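Local atomic coordinates of hypothetical protein Cgl1923 (Corynebacterium glutamicum ATCC 13032, PDB entry 2P90), a protein that is of unknown function but belongs to the PAC2 family, which includes proteasome-assembly chaperones, suggesting a proteasome-related role. Residues Q33-A38 and C137-P142; V152-G157 and T198-H203. All coordinates share one frame; numbering follows the deposited sequence.

In the fold
From the N terminus, strand 27-33 runs through the middle of the mixed sheet and leads into the loop 33-38, ahead of helix 41-52. Contact 1 closes when the chain returns about a hundred residues later as strand 134-143, the neighbour of strand 27-33, and the loop lies against 137-142. That strand leads on to strand 153-157, at one edge of the sheet within this chain; contact 2 closes after helix 179-189, when strand 194-202 slots between the two. The contacts follow in series, neither enclosing the other, but share a sheet: Ala-141 probably hydrogen-bonds through its backbone to Val-199 and Val-201, and Ala-140 packs on Val-199. Both contacts also touch the second subunit.

Contact 1 of 2, residues Q33-A38 and C137-P142; sequences QGYADA and CLYAAP
Ala-36 and Ala-38 of the loop that leaves strand 27-33 grip Ala-140 by its backbone, carrying the parallel pairing of strands 27-33 and 134-143 in the central sheet of this PAC2-family protein on past the end of the first strand. Ala-140 N donates to Ala-36 O at 3.0 Å, and Ala-140 O receives Ala-38 N at 3.2 Å, a single bridge centred on Asp-37. Loop and strand run 51° apart end to end, consistent with pairing that goes no further. The tight part is built of alanine methyls set against backbone: Ala-140 CB lies 3.2 Å from Ala-38 O, and Ala-36 CB, beside the backbone of Ala-140, comes within 4.0 Å of Tyr-139 CB. Helix 41-52 and strand 194-202 bring Ala-41 and Val-199 against Ala-140. The Pro-142 end is looser: this exposed residue is met through its N and CD, with CD 4.0 Å from Ala-38 CB. At the other end the tyrosine rings form a separate, well-covered contact, edge to edge without stacking, with Leu-181 of helix 179-189 against both. Tyr-35 reaches there because its CG lies anti to the backbone N (chi1 175°), carrying the ring to the edge of Tyr-139, whose hydroxyl is held by Glu-184 and Ser-180. On the far side of the loop, Asp-37 turns from the strand and uses the syn lone pair of OD2 to accept Gly-34 N at 2.8 Å, bracing the turn, while Gly-34 O binds Arg-70 of the second subunit. Between the rings, Tyr-35 CE2 lies 3.8 Å from Tyr-139 CD1.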
ATOM      1  N   GLN B  33       2.787  -0.598  16.125  1.00 39.01           N
ATOM      2  CA  GLN B  33       1.551   0.059  15.756  1.00 40.73           C
ATOM      3  C   GLN B  33       1.280  -0.223  14.255  1.00 39.85           C
ATOM      4  O   GLN B  33       2.202  -0.253  13.441  1.00 39.75           O
ATOM      5  CB  GLN B  33       1.678   1.553  16.103  1.00 39.29           C
ATOM      6  CG  GLN B  33       0.395   2.391  15.990  1.00 43.79           C
ATOM      7  CD  GLN B  33       0.673   3.944  16.031  1.00 47.81           C
ATOM      8  OE1 GLN B  33       1.722   4.394  16.545  1.00 57.93           O
ATOM      9  NE2 GLN B  33      -0.269   4.750  15.504  1.00 52.03           N
ATOM     10  N   GLY B  34       0.033  -0.515  13.906  1.00 39.92           N
ATOM     11  CA  GLY B  34      -0.336  -0.718  12.513  1.00 39.95           C
ATOM     12  C   GLY B  34      -1.081  -2.001  12.206  1.00 39.89           C
ATOM     13  O   GLY B  34      -1.599  -2.189  11.089  1.00 40.53           O
ATOM     14  N   TYR B  35      -1.171  -2.873  13.198  1.00 39.45           N
ATOM     15  CA  TYR B  35      -1.805  -4.168  13.018  1.00 39.31           C
ATOM     16  C   TYR B  35      -3.048  -4.358  13.882  1.00 39.93           C
ATOM     17  O   TYR B  35      -4.162  -4.485  13.350  1.00 41.17           O
ATOM     18  CB  TYR B  35      -0.793  -5.293  13.268  1.00 38.58           C
ATOM     19  CG  TYR B  35      -1.421  -6.652  13.225  1.00 38.51           C
ATOM     20  CD1 TYR B  35      -2.124  -7.084  12.077  1.00 36.98           C
ATOM     21  CD2 TYR B  35      -1.358  -7.505  14.319  1.00 35.21           C
ATOM     22  CE1 TYR B  35      -2.711  -8.334  12.008  1.00 35.61           C
ATOM     23  CE2 TYR B  35      -1.973  -8.779  14.270  1.00 35.72           C
ATOM     24  CZ  TYR B  35      -2.632  -9.179  13.108  1.00 37.38           C
ATOM     25  OH  TYR B  35      -3.225 -10.426  13.037  1.00 39.03           O
ATOM     26  N   ALA B  36      -2.865  -4.409  15.207  1.00 39.65           N
ATOM     27  CA  ALA B  36      -3.976  -4.653  16.134  1.00 38.73           C
ATOM     28  C   ALA B  36      -4.060  -3.501  17.137  1.00 38.70           C
ATOM     29  O   ALA B  36      -3.466  -3.543  18.237  1.00 39.32           O
ATOM     30  CB  ALA B  36      -3.806  -5.988  16.840  1.00 38.22           C
ATOM     31  N   ASP B  37      -4.777  -2.462  16.750  1.00 38.56           N
ATOM     32  CA  ASP B  37      -4.730  -1.198  17.500  1.00 39.49           C
ATOM     33  C   ASP B  37      -6.062  -0.737  18.130  1.00 38.77           C
ATOM     34  O   ASP B  37      -6.246   0.476  18.346  1.00 37.72           O
ATOM     35  CB  ASP B  37      -4.153  -0.086  16.623  1.00 39.15           C
ATOM     36  CG  ASP B  37      -2.746  -0.420  16.104  1.00 42.22           C
ATOM     37  OD1 ASP B  37      -1.800  -0.643  16.928  1.00 43.42           O
ATOM     38  OD2 ASP B  37      -2.606  -0.464  14.859  1.00 41.98           O
ATOM     39  N   ALA B  38      -6.956  -1.695  18.409  1.00 38.40           N
ATOM     40  CA  ALA B  38      -8.242  -1.392  19.062  1.00 40.00           C
ATOM     41  C   ALA B  38      -8.036  -0.576  20.350  1.00 40.10           C
ATOM     42  O   ALA B  38      -7.203  -0.927  21.181  1.00 40.27           O
ATOM     43  CB  ALA B  38      -9.016  -2.662  19.349  1.00 39.59           C
ATOM     44  N   CYS B 137       4.845  -9.907  22.689  1.00 41.55           N
ATOM     45  CA  CYS B 137       4.211  -9.067  21.688  1.00 41.85           C
ATOM     46  C   CYS B 137       2.801  -8.648  22.071  1.00 41.04           C
ATOM     47  O   CYS B 137       2.027  -9.449  22.565  1.00 40.87           O
ATOM     48  CB  CYS B 137       4.166  -9.811  20.368  1.00 42.22           C
ATOM     49  SG  CYS B 137       5.803 -10.251  19.729  1.00 46.65           S
ATOM     50  N   LEU B 138       2.470  -7.385  21.834  1.00 40.44           N
ATOM     51  CA  LEU B 138       1.193  -6.839  22.261  1.00 40.13           C
ATOM     52  C   LEU B 138       0.237  -6.625  21.099  1.00 40.22           C
ATOM     53  O   LEU B 138       0.658  -6.176  20.035  1.00 40.26           O
ATOM     54  CB  LEU B 138       1.417  -5.523  22.988  1.00 40.02           C
ATOM     55  CG  LEU B 138       2.447  -5.526  24.120  1.00 39.33           C
ATOM     56  CD1 LEU B 138       2.438  -4.144  24.796  1.00 37.76           C
ATOM     57  CD2 LEU B 138       2.229  -6.681  25.146  1.00 36.72           C
ATOM     58  N   TYR B 139      -1.042  -6.954  21.324  1.00 40.46           N
ATOM     59  CA  TYR B 139      -2.107  -6.881  20.322  1.00 40.03           C
ATOM     60  C   TYR B 139      -3.333  -6.329  21.033  1.00 40.29           C
ATOM     61  O   TYR B 139      -3.521  -6.618  22.204  1.00 41.76           O
ATOM     62  CB  TYR B 139      -2.444  -8.273  19.802  1.00 39.60           C
ATOM     63  CG  TYR B 139      -1.250  -9.026  19.258  1.00 41.64           C
ATOM     64  CD1 TYR B 139      -0.932  -8.940  17.902  1.00 40.83           C
ATOM     65  CD2 TYR B 139      -0.435  -9.821  20.094  1.00 40.95           C
ATOM     66  CE1 TYR B 139       0.152  -9.589  17.390  1.00 43.02           C
ATOM     67  CE2 TYR B 139       0.673 -10.494  19.576  1.00 40.40           C
ATOM     68  CZ  TYR B 139       0.956 -10.362  18.217  1.00 41.50           C
ATOM     69  OH  TYR B 139       2.021 -10.983  17.621  1.00 40.13           O
ATOM     70  N   ALA B 140      -4.129  -5.497  20.364  1.00 39.73           N
ATOM     71  CA  ALA B 140      -5.439  -5.088  20.880  1.00 39.08           C
ATOM     72  C   ALA B 140      -6.482  -5.402  19.811  1.00 40.26           C
ATOM     73  O   ALA B 140      -6.423  -4.882  18.659  1.00 39.17           O
ATOM     74  CB  ALA B 140      -5.456  -3.630  21.243  1.00 38.04           C
ATOM     75  N   ALA B 141      -7.432  -6.272  20.173  1.00 40.47           N
ATOM     76  CA  ALA B 141      -8.463  -6.707  19.213  1.00 40.70           C
ATOM     77  C   ALA B 141      -9.818  -6.191  19.581  1.00 40.76           C
ATOM     78  O   ALA B 141     -10.170  -6.215  20.753  1.00 40.65           O
ATOM     79  CB  ALA B 141      -8.496  -8.270  19.073  1.00 39.92           C
ATOM     80  N   PRO B 142     -10.608  -5.769  18.570  1.00 42.20           N
ATOM     81  CA  PRO B 142     -11.984  -5.390  18.874  1.00 42.87           C
ATOM     82  C   PRO B 142     -12.760  -6.670  19.129  1.00 43.92           C
ATOM     83  O   PRO B 142     -12.666  -7.610  18.325  1.00 43.84           O
ATOM     84  CB  PRO B 142     -12.473  -4.707  17.590  1.00 43.08           C
ATOM     85  CG  PRO B 142     -11.563  -5.220  16.480  1.00 43.54           C
ATOM     86  CD  PRO B 142     -10.292  -5.699  17.124  1.00 41.63           C
TER

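Contact 2 of 2, residues V152-G157 and T198-H203; sequences VVTAHG and TVHVPH
Segments 152-157 and 198-203 pair as antiparallel neighbours, their strands 4.7 Å apart at closest approach and 148° between directions, with Thr-154 and Thr-198 as the hydrogen-bonded pair and Val-153 and Val-199 as the non-hydrogen-bonded one. Thr-154 N gives to Thr-198 O at 2.8 Å, Thr-198 N returns the bond to Thr-154 O, and His-200 N continues the ladder to Val-152 O. Beyond it a water takes the N-H of Val-152 and gives to His-200 O, spanning the strands where they part. On the valine face, Val-153 CG2 rests on Val-199 CB at 3.7 Å, on the side covered by helix 211-225, which supplies Lys-216 to Val-153 and Leu-217 to Val-199. The threonine face is more polar. His-200 swings its ring across the strands, and NE2 meets Thr-154 OG1 at 3.0 Å, edge-on in the ring plane, while Val-152 CG1 lies over one ring face. With chi1 at 52°, Thr-154 OG1 sits between backbone N and carbonyl carbon and meets NE2, and CG2 lies 3.5 Å from that same NE2. The NE2-OG1 bond could run either way, so it need not fix the tautomer, and it probably limits rotation of both side chains.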
ATOM      1  N   VAL B 152     -10.333  -8.172  29.460  1.00 49.11           N
ATOM      2  CA  VAL B 152      -9.658  -9.448  29.392  1.00 49.96           C
ATOM      3  C   VAL B 152      -8.431  -9.424  28.451  1.00 50.60           C
ATOM      4  O   VAL B 152      -8.396  -8.671  27.465  1.00 50.78           O
ATOM      5  CB  VAL B 152     -10.647 -10.526  28.946  1.00 49.88           C
ATOM      6  CG1 VAL B 152      -9.914 -11.780  28.472  1.00 49.98           C
ATOM      7  CG2 VAL B 152     -11.615 -10.827  30.093  1.00 50.18           C
ATOM      8  N   VAL B 153      -7.433 -10.233  28.800  1.00 50.38           N
ATOM      9  CA  VAL B 153      -6.264 -10.488  27.986  1.00 50.57           C
ATOM     10  C   VAL B 153      -6.120 -12.001  27.761  1.00 50.25           C
ATOM     11  O   VAL B 153      -6.143 -12.795  28.704  1.00 49.49           O
ATOM     12  CB  VAL B 153      -4.982  -9.902  28.644  1.00 51.01           C
ATOM     13  CG1 VAL B 153      -3.695 -10.527  28.051  1.00 52.87           C
ATOM     14  CG2 VAL B 153      -4.935  -8.422  28.444  1.00 51.05           C
ATOM     15  N   THR B 154      -5.986 -12.397  26.503  1.00 49.91           N
ATOM     16  CA  THR B 154      -5.686 -13.795  26.188  1.00 49.67           C
ATOM     17  C   THR B 154      -4.231 -13.930  25.723  1.00 48.86           C
ATOM     18  O   THR B 154      -3.632 -12.958  25.282  1.00 49.06           O
ATOM     19  CB  THR B 154      -6.672 -14.385  25.165  1.00 49.21           C
ATOM     20  OG1 THR B 154      -6.738 -13.535  24.041  1.00 50.24           O
ATOM     21  CG2 THR B 154      -8.065 -14.487  25.753  1.00 50.78           C
ATOM     22  N   ALA B 155      -3.660 -15.120  25.846  1.00 48.29           N
ATOM     23  CA  ALA B 155      -2.255 -15.328  25.523  1.00 48.44           C
ATOM     24  C   ALA B 155      -2.036 -16.539  24.622  1.00 49.00           C
ATOM     25  O   ALA B 155      -2.843 -17.505  24.643  1.00 49.12           O
ATOM     26  CB  ALA B 155      -1.386 -15.411  26.794  1.00 47.95           C
ATOM     27  N   HIS B 156      -0.995 -16.436  23.777  1.00 48.53           N
ATOM     28  CA  HIS B 156      -0.476 -17.553  23.004  1.00 48.24           C
ATOM     29  C   HIS B 156       1.041 -17.529  23.026  1.00 48.11           C
ATOM     30  O   HIS B 156       1.650 -16.497  23.296  1.00 48.25           O
ATOM     31  CB  HIS B 156      -1.038 -17.594  21.577  1.00 48.63           C
ATOM     32  CG  HIS B 156      -0.752 -16.368  20.761  1.00 50.18           C
ATOM     33  ND1 HIS B 156       0.490 -16.102  20.215  1.00 51.52           N
ATOM     34  CD2 HIS B 156      -1.559 -15.348  20.379  1.00 49.50           C
ATOM     35  CE1 HIS B 156       0.435 -14.956  19.555  1.00 51.79           C
ATOM     36  NE2 HIS B 156      -0.793 -14.474  19.652  1.00 50.93           N
ATOM     37  N   GLY B 157       1.655 -18.667  22.747  1.00 48.19           N
ATOM     38  CA  GLY B 157       3.096 -18.788  22.849  1.00 49.48           C
ATOM     39  C   GLY B 157       3.516 -19.946  23.757  1.00 50.94           C
ATOM     40  O   GLY B 157       2.723 -20.858  24.024  1.00 50.44           O
ATOM     41  N   THR B 198      -3.065 -10.458  23.786  1.00 41.49           N
ATOM     42  CA  THR B 198      -4.111  -9.675  23.197  1.00 42.09           C
ATOM     43  C   THR B 198      -5.108  -9.217  24.276  1.00 42.75           C
ATOM     44  O   THR B 198      -5.655 -10.022  25.032  1.00 42.56           O
ATOM     45  CB  THR B 198      -4.846 -10.528  22.137  1.00 41.89           C
ATOM     46  OG1 THR B 198      -3.871 -11.128  21.278  1.00 42.08           O
ATOM     47  CG2 THR B 198      -5.829  -9.691  21.331  1.00 40.58           C
ATOM     48  N   VAL B 199      -5.361  -7.924  24.313  1.00 43.12           N
ATOM     49  CA  VAL B 199      -6.370  -7.371  25.188  1.00 43.78           C
ATOM     50  C   VAL B 199      -7.640  -7.245  24.332  1.00 44.54           C
ATOM     51  O   VAL B 199      -7.550  -6.966  23.126  1.00 45.01           O
ATOM     52  CB  VAL B 199      -5.869  -6.012  25.781  1.00 43.71           C
ATOM     53  CG1 VAL B 199      -5.715  -4.937  24.684  1.00 42.34           C
ATOM     54  CG2 VAL B 199      -6.765  -5.516  26.896  1.00 44.52           C
ATOM     55  N   HIS B 200      -8.804  -7.480  24.939  1.00 44.85           N
ATOM     56  CA  HIS B 200     -10.079  -7.484  24.227  1.00 46.07           C
ATOM     57  C   HIS B 200     -10.788  -6.184  24.475  1.00 45.98           C
ATOM     58  O   HIS B 200     -11.001  -5.826  25.627  1.00 47.33           O
ATOM     59  CB  HIS B 200     -10.961  -8.627  24.723  1.00 46.87           C
ATOM     60  CG  HIS B 200     -10.409  -9.980  24.409  1.00 50.32           C
ATOM     61  ND1 HIS B 200     -11.210 -11.079  24.184  1.00 54.20           N
ATOM     62  CD2 HIS B 200      -9.134 -10.404  24.249  1.00 51.19           C
ATOM     63  CE1 HIS B 200     -10.450 -12.129  23.931  1.00 53.88           C
ATOM     64  NE2 HIS B 200      -9.186 -11.740  23.949  1.00 53.84           N
ATOM     65  N   VAL B 201     -11.135  -5.464  23.408  1.00 44.81           N
ATOM     66  CA  VAL B 201     -11.673  -4.132  23.546  1.00 43.90           C
ATOM     67  C   VAL B 201     -13.084  -4.161  22.967  1.00 44.09           C
ATOM     68  O   VAL B 201     -13.268  -4.752  21.908  1.00 43.75           O
ATOM     69  CB  VAL B 201     -10.768  -3.119  22.777  1.00 44.18           C
ATOM     70  CG1 VAL B 201     -11.334  -1.683  22.827  1.00 42.37           C
ATOM     71  CG2 VAL B 201      -9.291  -3.201  23.273  1.00 42.80           C
ATOM     72  N   PRO B 202     -14.089  -3.563  23.670  1.00 44.35           N
ATOM     73  CA  PRO B 202     -15.446  -3.516  23.116  1.00 44.99           C
ATOM     74  C   PRO B 202     -15.366  -3.003  21.691  1.00 45.75           C
ATOM     75  O   PRO B 202     -14.745  -1.984  21.462  1.00 46.11           O
ATOM     76  CB  PRO B 202     -16.164  -2.505  24.021  1.00 44.23           C
ATOM     77  CG  PRO B 202     -15.446  -2.579  25.290  1.00 43.50           C
ATOM     78  CD  PRO B 202     -14.032  -2.925  25.004  1.00 43.99           C
ATOM     79  N   HIS B 203     -15.954  -3.721  20.743  1.00 46.73           N
ATOM     80  CA  HIS B 203     -15.807  -3.365  19.339  1.00 48.05           C
ATOM     81  C   HIS B 203     -16.346  -1.972  19.067  1.00 48.45           C
ATOM     82  O   HIS B 203     -15.803  -1.256  18.219  1.00 49.01           O
ATOM     83  CB  HIS B 203     -16.485  -4.397  18.412  1.00 48.17           C
ATOM     84  CG  HIS B 203     -17.970  -4.431  18.546  1.00 50.25           C
ATOM     85  ND1 HIS B 203     -18.606  -4.975  19.642  1.00 54.34           N
ATOM     86  CD2 HIS B 203     -18.950  -3.953  17.741  1.00 52.04           C
ATOM     87  CE1 HIS B 203     -19.917  -4.836  19.503  1.00 54.86           C
ATOM     88  NE2 HIS B 203     -20.151  -4.217  18.359  1.00 53.23           N
TER
HETATM   89  O   HOH W   1     -12.558  -7.691  27.714  1.00 54.11           O